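Local coordinates for chromosome-partitioning protein Spo0J (Thermus thermophilus HB27, PDB 1VZ0) that binds the centromere-like parS site, stimulates the ATPase activity of its partner Soj and probably takes part in chromosome partitioning, at residues 123-137 with 144-158. Numbering follows the deposited sequence.
Sequences EARGYQALLEMGLTQ and VGKARSTVANALRLL
A124 and A154 bring the backbones closest, CA to CA 4.9 Å, where helices 123-132 and 148-156 cross at -107° with their axes 8.1 Å apart. Helix 148-156 is the second, presumed recognition helix of the helix-turn-helix assigned to residues 137-156, and helix 123-132 packs across it. Small residues suit the crossing: the methyl of A124 lies 3.1 Å from A154 O, leaving little room for a longer side chain. Beside it Y127 is a knob set among V144, V151, A154 and L155. CG anti to the carbonyl carbon (chi1 -65°) lays its ring against helix 148-156, with V151 CG2 over one face in a CH-pi contact, 4.2 Å from the centroid, and E123 O toward the rim of the other. Cut back to an alanine, this position would probably leave a gap among V144, V151 and A154 and E123 without its hydroxyl partner. That hydroxyl makes a weak hydrogen bond to E123 OE1, which also takes a weak hydrogen bond from K146 NZ as part of a salt bridge; the long lysine chain crosses the tyrosine at about a right angle. Branched L155 fills the groove lined by A124, Q128, L131 and Q137; its CD1 meets L131 CD1 tip to tip, a tight 3.5 Å.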
loop_
_atom_site.group_PDB
_atom_site.type_symbol
_atom_site.label_atom_id
_atom_site.label_comp_id
_atom_site.label_asym_id
_atom_site.label_seq_id
_atom_site.Cartn_x
_atom_site.Cartn_y
_atom_site.Cartn_z
ATOM N N GLU C 123 6.340 -0.415 -7.324
ATOM C CA GLU C 123 6.497 -1.402 -8.368
ATOM C C GLU C 123 7.875 -1.213 -8.994
ATOM O O GLU C 123 8.621 -2.170 -9.161
ATOM C CB GLU C 123 5.421 -1.228 -9.433
ATOM C CG GLU C 123 5.451 -2.295 -10.502
ATOM C CD GLU C 123 4.546 -1.968 -11.681
ATOM O OE1 GLU C 123 4.535 -2.751 -12.654
ATOM O OE2 GLU C 123 3.850 -0.927 -11.636
ATOM N N ALA C 124 8.199 0.034 -9.332
ATOM C CA ALA C 124 9.480 0.357 -9.941
ATOM C C ALA C 124 10.658 0.034 -9.016
ATOM O O ALA C 124 11.652 -0.520 -9.465
ATOM C CB ALA C 124 9.515 1.831 -10.345
ATOM N N ARG C 125 10.547 0.368 -7.732
ATOM C CA ARG C 125 11.637 0.090 -6.796
ATOM C C ARG C 125 11.890 -1.412 -6.691
ATOM O O ARG C 125 13.038 -1.850 -6.536
ATOM C CB ARG C 125 11.331 0.662 -5.402
ATOM C CG ARG C 125 11.222 2.177 -5.349
ATOM C CD ARG C 125 10.971 2.663 -3.922
ATOM N NE ARG C 125 10.640 4.083 -3.895
ATOM C CZ ARG C 125 11.497 5.063 -4.164
ATOM N NH1 ARG C 125 11.089 6.324 -4.121
ATOM N NH2 ARG C 125 12.762 4.790 -4.461
ATOM N N GLY C 126 10.812 -2.188 -6.767
ATOM C CA GLY C 126 10.927 -3.633 -6.698
ATOM C C GLY C 126 11.695 -4.169 -7.891
ATOM O O GLY C 126 12.634 -4.948 -7.736
ATOM N N TYR C 127 11.306 -3.745 -9.089
ATOM C CA TYR C 127 11.981 -4.199 -10.302
ATOM C C TYR C 127 13.457 -3.832 -10.226
ATOM O O TYR C 127 14.324 -4.649 -10.530
ATOM C CB TYR C 127 11.366 -3.548 -11.541
ATOM C CG TYR C 127 9.929 -3.934 -11.802
ATOM C CD1 TYR C 127 9.163 -3.222 -12.722
ATOM C CD2 TYR C 127 9.333 -5.003 -11.128
ATOM C CE1 TYR C 127 7.838 -3.553 -12.964
ATOM C CE2 TYR C 127 8.006 -5.350 -11.361
ATOM C CZ TYR C 127 7.263 -4.617 -12.277
ATOM O OH TYR C 127 5.937 -4.916 -12.476
ATOM N N GLN C 128 13.742 -2.605 -9.809
ATOM C CA GLN C 128 15.124 -2.163 -9.704
ATOM C C GLN C 128 15.935 -3.019 -8.734
ATOM O O GLN C 128 17.112 -3.295 -8.975
ATOM C CB GLN C 128 15.196 -0.703 -9.266
ATOM C CG GLN C 128 16.613 -0.182 -9.256
ATOM C CD GLN C 128 16.716 1.218 -8.711
ATOM O OE1 GLN C 128 16.395 1.469 -7.544
ATOM N NE2 GLN C 128 17.169 2.146 -9.549
ATOM N N ALA C 129 15.315 -3.429 -7.635
ATOM C CA ALA C 129 16.001 -4.254 -6.656
ATOM C C ALA C 129 16.327 -5.617 -7.274
ATOM O O ALA C 129 17.401 -6.170 -7.041
ATOM C CB ALA C 129 15.135 -4.430 -5.408
ATOM N N LEU C 130 15.398 -6.156 -8.061
ATOM C CA LEU C 130 15.618 -7.448 -8.696
ATOM C C LEU C 130 16.766 -7.357 -9.702
ATOM O O LEU C 130 17.557 -8.292 -9.832
ATOM C CB LEU C 130 14.335 -7.931 -9.377
ATOM C CG LEU C 130 13.240 -8.429 -8.425
ATOM C CD1 LEU C 130 11.941 -8.699 -9.177
ATOM C CD2 LEU C 130 13.732 -9.691 -7.732
ATOM N N LEU C 131 16.858 -6.227 -10.397
ATOM C CA LEU C 131 17.924 -6.008 -11.368
ATOM C C LEU C 131 19.268 -5.953 -10.650
ATOM O O LEU C 131 20.255 -6.522 -11.117
ATOM C CB LEU C 131 17.722 -4.687 -12.121
ATOM C CG LEU C 131 16.557 -4.531 -13.090
ATOM C CD1 LEU C 131 16.625 -3.142 -13.723
ATOM C CD2 LEU C 131 16.623 -5.610 -14.151
ATOM N N GLU C 132 19.300 -5.250 -9.520
ATOM C CA GLU C 132 20.525 -5.109 -8.744
ATOM C C GLU C 132 21.006 -6.452 -8.225
ATOM O O GLU C 132 22.174 -6.614 -7.873
ATOM C CB GLU C 132 20.302 -4.151 -7.574
ATOM C CG GLU C 132 20.203 -2.701 -7.995
ATOM C CD GLU C 132 19.748 -1.799 -6.874
ATOM O OE1 GLU C 132 19.750 -0.566 -7.074
ATOM O OE2 GLU C 132 19.380 -2.315 -5.796
ATOM N N MET C 133 20.099 -7.416 -8.182
ATOM C CA MET C 133 20.445 -8.742 -7.718
ATOM C C MET C 133 20.941 -9.607 -8.872
ATOM O O MET C 133 21.265 -10.775 -8.689
ATOM C CB MET C 133 19.239 -9.381 -7.033
ATOM C CG MET C 133 19.032 -8.871 -5.625
ATOM S SD MET C 133 17.587 -9.550 -4.857
ATOM C CE MET C 133 17.869 -11.330 -5.102
ATOM N N GLY C 134 21.003 -9.027 -10.064
ATOM C CA GLY C 134 21.488 -9.778 -11.206
ATOM C C GLY C 134 20.466 -10.200 -12.245
ATOM O O GLY C 134 20.845 -10.678 -13.315
ATOM N N LEU C 135 19.179 -10.036 -11.955
ATOM C CA LEU C 135 18.162 -10.424 -12.924
ATOM C C LEU C 135 18.043 -9.457 -14.085
ATOM O O LEU C 135 18.507 -8.316 -14.024
ATOM C CB LEU C 135 16.790 -10.562 -12.271
ATOM C CG LEU C 135 16.521 -11.825 -11.458
ATOM C CD1 LEU C 135 17.328 -11.789 -10.173
ATOM C CD2 LEU C 135 15.036 -11.920 -11.152
ATOM N N THR C 136 17.404 -9.942 -15.144
ATOM C CA THR C 136 17.178 -9.167 -16.348
ATOM C C THR C 136 15.712 -8.784 -16.339
ATOM O O THR C 136 14.901 -9.411 -15.649
ATOM C CB THR C 136 17.430 -10.003 -17.612
ATOM O OG1 THR C 136 18.582 -10.827 -17.419
ATOM C CG2 THR C 136 17.665 -9.089 -18.814
ATOM N N GLN C 137 15.372 -7.757 -17.110
ATOM C CA GLN C 137 13.993 -7.305 -17.194
ATOM C C GLN C 137 13.119 -8.477 -17.629
ATOM O O GLN C 137 11.975 -8.608 -17.198
ATOM C CB GLN C 137 13.877 -6.149 -18.194
ATOM C CG GLN C 137 14.769 -4.959 -17.855
ATOM C CD GLN C 137 14.420 -3.720 -18.653
ATOM O OE1 GLN C 137 15.092 -2.691 -18.554
ATOM N NE2 GLN C 137 13.360 -3.809 -19.447
ATOM N N VAL C 144 7.142 -11.904 -12.604
ATOM C CA VAL C 144 5.978 -11.121 -12.188
ATOM C C VAL C 144 4.806 -11.200 -13.161
ATOM O O VAL C 144 3.715 -10.718 -12.861
ATOM C CB VAL C 144 6.343 -9.632 -11.970
ATOM C CG1 VAL C 144 7.457 -9.519 -10.942
ATOM C CG2 VAL C 144 6.753 -8.992 -13.287
ATOM N N GLY C 145 5.032 -11.804 -14.323
ATOM C CA GLY C 145 3.971 -11.941 -15.304
ATOM C C GLY C 145 3.571 -10.663 -16.017
ATOM O O GLY C 145 2.386 -10.331 -16.087
ATOM N N LYS C 146 4.554 -9.946 -16.554
ATOM C CA LYS C 146 4.293 -8.704 -17.271
ATOM C C LYS C 146 5.268 -8.550 -18.431
ATOM O O LYS C 146 6.294 -9.230 -18.478
ATOM C CB LYS C 146 4.403 -7.513 -16.314
ATOM C CG LYS C 146 3.405 -7.585 -15.170
ATOM C CD LYS C 146 3.478 -6.390 -14.253
ATOM C CE LYS C 146 2.483 -6.537 -13.112
ATOM N NZ LYS C 146 2.454 -5.337 -12.226
ATOM N N ALA C 147 4.944 -7.666 -19.368
ATOM C CA ALA C 147 5.802 -7.444 -20.527
ATOM C C ALA C 147 7.088 -6.728 -20.136
ATOM O O ALA C 147 7.111 -5.956 -19.177
ATOM C CB ALA C 147 5.056 -6.639 -21.571
ATOM N N ARG C 148 8.158 -6.988 -20.881
ATOM C CA ARG C 148 9.435 -6.354 -20.602
ATOM C C ARG C 148 9.282 -4.834 -20.664
ATOM O O ARG C 148 9.905 -4.105 -19.892
ATOM C CB ARG C 148 10.496 -6.801 -21.613
ATOM C CG ARG C 148 11.873 -6.240 -21.300
ATOM C CD ARG C 148 12.849 -6.388 -22.446
ATOM N NE ARG C 148 14.093 -5.684 -22.148
ATOM C CZ ARG C 148 15.124 -5.577 -22.981
ATOM N NH1 ARG C 148 16.209 -4.911 -22.606
ATOM N NH2 ARG C 148 15.074 -6.135 -24.184
ATOM N N SER C 149 8.445 -4.364 -21.585
ATOM C CA SER C 149 8.215 -2.935 -21.747
ATOM C C SER C 149 7.554 -2.348 -20.502
ATOM O O SER C 149 7.812 -1.201 -20.142
ATOM C CB SER C 149 7.337 -2.669 -22.973
ATOM O OG SER C 149 6.043 -3.216 -22.795
ATOM N N THR C 150 6.701 -3.129 -19.849
ATOM C CA THR C 150 6.041 -2.657 -18.639
ATOM C C THR C 150 7.076 -2.415 -17.542
ATOM O O THR C 150 6.985 -1.444 -16.792
ATOM C CB THR C 150 5.006 -3.672 -18.125
ATOM O OG1 THR C 150 3.932 -3.779 -19.066
ATOM C CG2 THR C 150 4.439 -3.230 -16.784
ATOM N N VAL C 151 8.060 -3.304 -17.459
ATOM C CA VAL C 151 9.120 -3.186 -16.465
ATOM C C VAL C 151 10.027 -1.999 -16.760
ATOM O O VAL C 151 10.374 -1.235 -15.856
ATOM C CB VAL C 151 9.980 -4.465 -16.423
ATOM C CG1 VAL C 151 11.165 -4.278 -15.482
ATOM C CG2 VAL C 151 9.129 -5.628 -15.975
ATOM N N ALA C 152 10.411 -1.847 -18.023
ATOM C CA ALA C 152 11.286 -0.748 -18.425
ATOM C C ALA C 152 10.613 0.593 -18.154
ATOM O O ALA C 152 11.245 1.534 -17.670
ATOM C CB ALA C 152 11.643 -0.870 -19.910
ATOM N N ASN C 153 9.325 0.677 -18.469
ATOM C CA ASN C 153 8.570 1.902 -18.250
ATOM C C ASN C 153 8.438 2.254 -16.777
ATOM O O ASN C 153 8.467 3.429 -16.416
ATOM C CB ASN C 153 7.184 1.797 -18.877
ATOM C CG ASN C 153 7.167 2.279 -20.309
ATOM O OD1 ASN C 153 7.900 1.768 -21.162
ATOM N ND2 ASN C 153 6.333 3.279 -20.582
ATOM N N ALA C 154 8.280 1.244 -15.927
ATOM C CA ALA C 154 8.168 1.496 -14.497
ATOM C C ALA C 154 9.501 2.023 -13.964
ATOM O O ALA C 154 9.525 2.983 -13.204
ATOM C CB ALA C 154 7.770 0.234 -13.758
ATOM N N LEU C 155 10.607 1.402 -14.375
ATOM C CA LEU C 155 11.936 1.831 -13.936
ATOM C C LEU C 155 12.223 3.301 -14.248
ATOM O O LEU C 155 12.909 3.982 -13.481
ATOM C CB LEU C 155 13.019 0.963 -14.587
ATOM C CG LEU C 155 13.065 -0.499 -14.131
ATOM C CD1 LEU C 155 14.004 -1.292 -15.025
ATOM C CD2 LEU C 155 13.505 -0.565 -12.677
ATOM N N ARG C 156 11.712 3.785 -15.377
ATOM C CA ARG C 156 11.914 5.178 -15.767
ATOM C C ARG C 156 11.416 6.154 -14.702
ATOM O O ARG C 156 11.963 7.244 -14.551
ATOM C CB ARG C 156 11.211 5.472 -17.100
ATOM C CG ARG C 156 11.972 4.983 -18.318
ATOM C CD ARG C 156 11.121 5.059 -19.591
ATOM N NE ARG C 156 10.657 6.410 -19.911
ATOM C CZ ARG C 156 11.456 7.456 -20.119
ATOM N NH1 ARG C 156 10.936 8.642 -20.412
ATOM N NH2 ARG C 156 12.776 7.324 -20.024
ATOM N N LEU C 157 10.375 5.768 -13.970
ATOM C CA LEU C 157 9.831 6.645 -12.935
ATOM C C LEU C 157 10.885 7.025 -11.904
ATOM O O LEU C 157 10.846 8.114 -11.347
ATOM C CB LEU C 157 8.653 5.976 -12.211
ATOM C CG LEU C 157 7.392 5.708 -13.026
ATOM C CD1 LEU C 157 6.452 4.831 -12.224
ATOM C CD2 LEU C 157 6.732 7.029 -13.399
ATOM N N LEU C 158 11.829 6.121 -11.655
ATOM C CA LEU C 158 12.864 6.371 -10.664
ATOM C C LEU C 158 13.819 7.522 -10.956
ATOM O O LEU C 158 14.647 7.856 -10.114
ATOM C CB LEU C 158 13.658 5.093 -10.394
ATOM C CG LEU C 158 12.791 3.965 -9.823
ATOM C CD1 LEU C 158 13.654 2.761 -9.530
ATOM C CD2 LEU C 158 12.087 4.435 -8.558
#